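Local structure of congerin-2 (Conger myriaster, 1IS3) at residues Leu60-Glu73 with Gly104-Ala116. The protein binds beta-galactosides such as lactose as a homodimeric galectin of the conger eel, though its physiological role is not yet known. Residues are numbered along the deposited sequence; the frame is centred on the assembly and turned at random. Where two conformers were deposited one is given.
With GAL (beta-D-galactopyranose), chain B; BGC (beta-D-glucopyranose), chain C.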
loop_
_atom_site.group_PDB
_atom_site.type_symbol
_atom_site.label_atom_id
_atom_site.label_comp_id
_atom_site.label_asym_id
_atom_site.label_seq_id
_atom_site.Cartn_x
_atom_site.Cartn_y
_atom_site.Cartn_z
ATOM N N LEU A 60 15.588 -15.337 -7.315
ATOM C CA LEU A 60 15.785 -14.052 -6.656
ATOM C C LEU A 60 16.927 -13.266 -7.308
ATOM O O LEU A 60 17.957 -13.850 -7.696
ATOM C CB LEU A 60 16.097 -14.268 -5.177
ATOM C CG LEU A 60 14.892 -14.854 -4.435
ATOM C CD1 LEU A 60 15.019 -16.371 -4.395
ATOM C CD2 LEU A 60 14.815 -14.255 -3.057
ATOM N N ASN A 61 16.753 -11.957 -7.467
ATOM C CA ASN A 61 17.784 -11.136 -8.080
ATOM C C ASN A 61 17.572 -9.649 -7.804
ATOM O O ASN A 61 16.573 -9.277 -7.174
ATOM C CB ASN A 61 17.801 -11.397 -9.598
ATOM C CG ASN A 61 19.162 -11.190 -10.288
ATOM O OD1 ASN A 61 20.086 -10.604 -9.742
ATOM N ND2 ASN A 61 19.330 -11.619 -11.522
ATOM N N SER A 62 18.522 -8.794 -8.171
ATOM C CA SER A 62 18.383 -7.359 -8.081
ATOM C C SER A 62 18.548 -6.821 -9.498
ATOM O O SER A 62 19.231 -7.418 -10.367
ATOM C CB SER A 62 19.449 -6.833 -7.140
ATOM O OG SER A 62 20.739 -7.206 -7.619
ATOM N N LEU A 63 17.924 -5.668 -9.717
ATOM C CA LEU A 63 17.903 -4.979 -10.981
ATOM C C LEU A 63 18.455 -3.596 -10.716
ATOM O O LEU A 63 17.940 -2.893 -9.831
ATOM C CB LEU A 63 16.481 -4.863 -11.513
ATOM C CG LEU A 63 16.260 -4.096 -12.805
ATOM C CD1 LEU A 63 16.924 -4.789 -13.976
ATOM C CD2 LEU A 63 14.781 -4.064 -13.103
ATOM N N VAL A 64 19.486 -3.223 -11.473
ATOM C CA VAL A 64 20.126 -1.913 -11.323
ATOM C C VAL A 64 19.685 -1.015 -12.478
ATOM O O VAL A 64 19.692 -1.430 -13.644
ATOM C CB VAL A 64 21.669 -2.100 -11.316
ATOM C CG1 VAL A 64 22.415 -0.747 -11.295
ATOM C CG2 VAL A 64 22.033 -2.882 -10.044
ATOM N N HIS A 65 19.296 0.219 -12.149
ATOM C CA HIS A 65 18.752 1.143 -13.120
ATOM C C HIS A 65 19.735 1.407 -14.260
ATOM O O HIS A 65 20.914 1.655 -14.025
ATOM C CB HIS A 65 18.370 2.436 -12.371
ATOM C CG HIS A 65 17.825 3.480 -13.330
ATOM N ND1 HIS A 65 16.721 3.425 -14.077
ATOM C CD2 HIS A 65 18.493 4.641 -13.653
ATOM C CE1 HIS A 65 16.697 4.489 -14.863
ATOM N NE2 HIS A 65 17.763 5.205 -14.595
ATOM N N ASN A 66 19.254 1.298 -15.488
ATOM C CA ASN A 66 20.049 1.476 -16.700
ATOM C C ASN A 66 21.235 0.531 -16.780
ATOM O O ASN A 66 22.148 0.758 -17.571
ATOM C CB ASN A 66 20.551 2.926 -16.805
ATOM C CG ASN A 66 20.823 3.401 -18.236
ATOM O OD1 ASN A 66 21.664 4.306 -18.464
ATOM N ND2 ASN A 66 20.114 2.897 -19.252
ATOM N N VAL A 67 21.266 -0.569 -16.006
ATOM C CA VAL A 67 22.368 -1.526 -16.043
ATOM C C VAL A 67 21.773 -2.924 -16.267
ATOM O O VAL A 67 22.154 -3.588 -17.244
ATOM C CB VAL A 67 23.178 -1.454 -14.709
ATOM C CG1 VAL A 67 24.101 -2.644 -14.541
ATOM C CG2 VAL A 67 24.011 -0.184 -14.710
ATOM N N GLY A 68 20.824 -3.408 -15.454
ATOM C CA GLY A 68 20.225 -4.710 -15.680
ATOM C C GLY A 68 20.296 -5.618 -14.452
ATOM O O GLY A 68 20.656 -5.207 -13.338
ATOM N N TRP A 69 19.965 -6.877 -14.736
ATOM C CA TRP A 69 19.879 -7.924 -13.733
ATOM C C TRP A 69 21.257 -8.385 -13.297
ATOM O O TRP A 69 22.164 -8.462 -14.129
ATOM C CB TRP A 69 19.048 -9.097 -14.308
ATOM C CG TRP A 69 17.556 -8.749 -14.452
ATOM C CD1 TRP A 69 16.993 -8.493 -15.681
ATOM C CD2 TRP A 69 16.637 -8.592 -13.418
ATOM N NE1 TRP A 69 15.732 -8.168 -15.444
ATOM C CE2 TRP A 69 15.469 -8.216 -14.116
ATOM C CE3 TRP A 69 16.621 -8.701 -12.017
ATOM C CZ2 TRP A 69 14.284 -7.949 -13.393
ATOM C CZ3 TRP A 69 15.447 -8.432 -11.319
ATOM C CH2 TRP A 69 14.293 -8.061 -12.006
ATOM N N GLN A 70 21.424 -8.663 -12.008
ATOM C CA GLN A 70 22.687 -9.078 -11.438
ATOM C C GLN A 70 22.736 -10.606 -11.334
ATOM O O GLN A 70 22.158 -11.276 -12.202
ATOM C CB GLN A 70 22.835 -8.359 -10.086
ATOM C CG GLN A 70 22.869 -6.827 -10.335
ATOM C CD GLN A 70 23.893 -6.364 -11.396
ATOM O OE1 GLN A 70 25.100 -6.538 -11.208
ATOM N NE2 GLN A 70 23.491 -5.778 -12.520
ATOM N N GLN A 71 23.391 -11.191 -10.335
ATOM C CA GLN A 71 23.534 -12.637 -10.261
ATOM C C GLN A 71 22.264 -13.241 -9.621
ATOM O O GLN A 71 21.876 -12.884 -8.511
ATOM C CB GLN A 71 24.788 -12.883 -9.441
ATOM C CG GLN A 71 25.163 -14.335 -9.227
ATOM C CD GLN A 71 25.311 -14.796 -7.755
ATOM O OE1 GLN A 71 26.339 -14.594 -7.073
ATOM N NE2 GLN A 71 24.302 -15.494 -7.204
ATOM N N GLU A 72 21.602 -14.160 -10.319
ATOM C CA GLU A 72 20.423 -14.883 -9.801
ATOM C C GLU A 72 20.746 -15.865 -8.686
ATOM O O GLU A 72 21.804 -16.523 -8.716
ATOM C CB GLU A 72 19.732 -15.795 -10.788
ATOM C CG GLU A 72 19.381 -15.123 -12.052
ATOM C CD GLU A 72 18.576 -16.001 -12.988
ATOM O OE1 GLU A 72 18.717 -17.227 -13.018
ATOM O OE2 GLU A 72 17.799 -15.403 -13.703
ATOM N N GLU A 73 19.852 -15.999 -7.726
ATOM C CA GLU A 73 19.920 -17.020 -6.704
ATOM C C GLU A 73 18.641 -17.785 -6.894
ATOM O O GLU A 73 17.617 -17.206 -7.272
ATOM C CB GLU A 73 19.982 -16.391 -5.330
ATOM C CG GLU A 73 21.464 -15.952 -5.219
ATOM C CD GLU A 73 22.003 -15.449 -3.886
ATOM O OE1 GLU A 73 23.002 -14.697 -3.902
ATOM O OE2 GLU A 73 21.434 -15.801 -2.841
ATOM N N GLY A 104 5.903 -21.573 6.126
ATOM C CA GLY A 104 6.853 -21.381 7.209
ATOM C C GLY A 104 8.294 -21.516 6.751
ATOM O O GLY A 104 9.197 -21.178 7.498
ATOM N N GLU A 105 8.563 -22.010 5.547
ATOM C CA GLU A 105 9.955 -22.117 5.100
ATOM C C GLU A 105 10.512 -20.718 4.817
ATOM O O GLU A 105 9.766 -19.776 4.501
ATOM C CB GLU A 105 10.093 -22.959 3.815
ATOM C CG GLU A 105 9.955 -24.432 4.158
ATOM C CD GLU A 105 10.148 -25.373 2.979
ATOM O OE1 GLU A 105 11.069 -26.181 3.084
ATOM O OE2 GLU A 105 9.411 -25.309 1.984
ATOM N N THR A 106 11.827 -20.551 4.934
ATOM C CA THR A 106 12.388 -19.222 4.723
ATOM C C THR A 106 13.395 -19.225 3.592
ATOM O O THR A 106 13.964 -20.281 3.256
ATOM C CB THR A 106 13.062 -18.702 6.035
ATOM O OG1 THR A 106 14.255 -19.464 6.202
ATOM C CG2 THR A 106 12.214 -18.867 7.292
ATOM N N VAL A 107 13.623 -18.055 2.999
ATOM C CA VAL A 107 14.665 -17.848 2.011
ATOM C C VAL A 107 15.335 -16.539 2.441
ATOM O O VAL A 107 14.692 -15.636 2.989
ATOM C CB VAL A 107 14.035 -17.805 0.523
ATOM C CG1 VAL A 107 12.762 -17.025 0.491
ATOM C CG2 VAL A 107 15.013 -17.179 -0.468
ATOM N N GLU A 108 16.662 -16.456 2.311
ATOM C CA GLU A 108 17.405 -15.240 2.629
ATOM C C GLU A 108 18.094 -14.779 1.352
ATOM O O GLU A 108 18.506 -15.622 0.537
ATOM C CB GLU A 108 18.477 -15.472 3.681
ATOM C CG GLU A 108 17.968 -15.821 5.066
ATOM C CD GLU A 108 17.376 -17.221 5.194
ATOM O OE1 GLU A 108 18.021 -18.178 4.741
ATOM O OE2 GLU A 108 16.262 -17.358 5.720
ATOM N N PHE A 109 18.269 -13.495 1.106
ATOM C CA PHE A 109 18.881 -13.006 -0.122
ATOM C C PHE A 109 19.692 -11.790 0.321
ATOM O O PHE A 109 19.197 -11.043 1.167
ATOM C CB PHE A 109 17.766 -12.630 -1.085
ATOM C CG PHE A 109 18.262 -12.034 -2.385
ATOM C CD1 PHE A 109 18.880 -12.845 -3.335
ATOM C CD2 PHE A 109 18.087 -10.656 -2.619
ATOM C CE1 PHE A 109 19.319 -12.260 -4.523
ATOM C CE2 PHE A 109 18.530 -10.084 -3.809
ATOM C CZ PHE A 109 19.143 -10.888 -4.756
ATOM N N PRO A 110 20.935 -11.546 -0.096
ATOM C CA PRO A 110 21.708 -10.390 0.326
ATOM C C PRO A 110 21.071 -9.039 -0.044
ATOM O O PRO A 110 20.472 -8.840 -1.114
ATOM C CB PRO A 110 23.061 -10.597 -0.347
ATOM C CG PRO A 110 22.701 -11.319 -1.615
ATOM C CD PRO A 110 21.647 -12.310 -1.131
ATOM N N ASN A 111 21.262 -8.089 0.861
ATOM C CA ASN A 111 20.900 -6.692 0.602
ATOM C C ASN A 111 22.146 -6.112 -0.072
ATOM O O ASN A 111 23.024 -5.536 0.577
ATOM C CB ASN A 111 20.627 -6.000 1.923
ATOM C CG ASN A 111 20.192 -4.560 1.808
ATOM O OD1 ASN A 111 19.654 -4.033 2.774
ATOM N ND2 ASN A 111 20.332 -3.853 0.719
ATOM N N ARG A 112 22.238 -6.256 -1.381
ATOM C CA ARG A 112 23.422 -5.919 -2.157
ATOM C C ARG A 112 23.823 -4.462 -2.147
ATOM O O ARG A 112 25.011 -4.125 -2.175
ATOM C CB ARG A 112 23.201 -6.369 -3.588
ATOM C CG ARG A 112 23.171 -7.891 -3.664
ATOM C CD ARG A 112 22.771 -8.384 -5.044
ATOM N NE ARG A 112 22.980 -9.823 -5.164
ATOM C CZ ARG A 112 22.497 -10.565 -6.158
ATOM N NH1 ARG A 112 22.764 -11.866 -6.134
ATOM N NH2 ARG A 112 21.747 -10.054 -7.124
ATOM N N ASN A 113 22.890 -3.523 -2.075
ATOM C CA ASN A 113 23.298 -2.126 -2.042
ATOM C C ASN A 113 23.441 -1.596 -0.634
ATOM O O ASN A 113 23.808 -0.442 -0.463
ATOM C CB ASN A 113 22.303 -1.215 -2.734
ATOM C CG ASN A 113 21.753 -1.694 -4.050
ATOM O OD1 ASN A 113 20.606 -1.315 -4.327
ATOM N ND2 ASN A 113 22.374 -2.557 -4.858
ATOM N N LYS A 114 23.164 -2.389 0.402
ATOM C CA LYS A 114 23.203 -1.998 1.808
ATOM C C LYS A 114 22.186 -0.876 2.098
ATOM O O LYS A 114 22.410 0.017 2.912
ATOM C CB LYS A 114 24.640 -1.557 2.185
ATOM C CG LYS A 114 25.739 -2.620 2.054
ATOM C CD LYS A 114 25.815 -3.418 3.341
ATOM C CE LYS A 114 26.264 -2.604 4.584
ATOM N NZ LYS A 114 27.625 -2.058 4.543
ATOM N N ASP A 115 21.041 -0.901 1.404
ATOM C CA ASP A 115 19.978 0.085 1.591
ATOM C C ASP A 115 19.245 -0.047 2.920
ATOM O O ASP A 115 19.062 -1.136 3.449
ATOM C CB ASP A 115 18.945 -0.024 0.474
ATOM C CG ASP A 115 19.444 0.424 -0.896
ATOM O OD1 ASP A 115 19.232 -0.284 -1.883
ATOM O OD2 ASP A 115 20.042 1.483 -0.985
ATOM N N ALA A 116 18.757 1.067 3.477
ATOM C CA ALA A 116 18.062 1.002 4.744
ATOM C C ALA A 116 16.560 1.314 4.674
ATOM O O ALA A 116 15.839 1.188 5.664
ATOM C CB ALA A 116 18.713 1.972 5.739
HETATM C C1 GAL B . 15.096 -13.180 -16.250
HETATM C C2 GAL B . 13.690 -12.621 -16.428
HETATM C C3 GAL B . 13.506 -11.355 -15.604
HETATM C C4 GAL B . 13.888 -11.616 -14.144
HETATM C C5 GAL B . 15.303 -12.177 -14.094
HETATM C C6 GAL B . 15.748 -12.500 -12.693
HETATM O O2 GAL B . 13.471 -12.327 -17.794
HETATM O O3 GAL B . 12.155 -10.930 -15.684
HETATM O O4 GAL B . 12.980 -12.531 -13.541
HETATM O O5 GAL B . 15.382 -13.393 -14.861
HETATM O O6 GAL B . 17.092 -12.946 -12.684
HETATM C C2 BGC C . 17.836 -17.046 -16.958
HETATM C C3 BGC C . 16.477 -16.422 -16.644
HETATM C C4 BGC C . 16.473 -14.966 -17.098
HETATM C C5 BGC C . 16.842 -14.887 -18.590
HETATM C C6 BGC C . 16.969 -13.462 -19.085
HETATM C C1 BGC C . 18.109 -16.912 -18.454
HETATM O O1 BGC C . 19.359 -17.437 -18.743
HETATM O O2 BGC C . 17.842 -18.417 -16.588
HETATM O O3 BGC C . 16.217 -16.504 -15.255
HETATM O O4 BGC C . 15.163 -14.406 -16.897
HETATM O O5 BGC C . 18.113 -15.526 -18.823
HETATM O O6 BGC C . 17.924 -12.741 -18.318
HETATM O O HOH W 1 18.493 -16.454 -2.154
#
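Arg112 NH2 is gripped from two sides: it donates to Asn61 OD1 at 3.1 Å and, more nearly straight (163° at the hydrogen), to Ser62 OG, both acceptors lying in the guanidinium plane. Arg112 NH1 gives the shortest hydrogen bond between the two segments, 2.7 Å to Gln71 O, an oxygen that also takes a weak bond from NH2. Three acceptors in or near the guanidinium plane, Ser62 OG on the NE side of NH2 and the other two toward NH1, limit how the group can turn. An extended chain from CG to NE carries it across to the sugar-binding strands, and the Phe109 ring supports it from one side, with Phe109 CZ centred 3.6 Å above the Arg112 guanidinium plane. The positive charge probably also eases the 3.1 Å approach of Asn61 OD1 to Gln71 O, two acceptors; a long salt bridge from Arg112 NH1 to Glu73 OE1 probably offsets part of that charge.

Asn61 links this network to lactose. Its amide stands 86° from the guanidinium plane; OD1 accepts from Arg112 and from Ser62 N on opposite faces. Asn61 ND2 donates to Gln70 O and, nearly straight, to galactose O6. Arg112 is thus a second-shell residue that probably helps to position Asn61, which touches the sugar directly.

Beneath the polar layer, Leu60 CB packs 3.6 Å from Phe109 CD1, the two side chains sliding past each other. Leu60 CD2 meets Val107 CG2 tip to tip at 3.9 Å. Toward the more exposed side, a water donates to both Glu73 OE2 and Glu108 O.

With axes 8.3 Å apart at 28°, strands 60-64 and 106-110 face each other across the galectin beta-sandwich: the first pairs with 40-48 and 68-75 in the carbohydrate-binding sheet, the second is an outermost strand, within this chain, of the five-stranded sheet, beside 96-100, whose Ile99 touches both Leu60 and Val107.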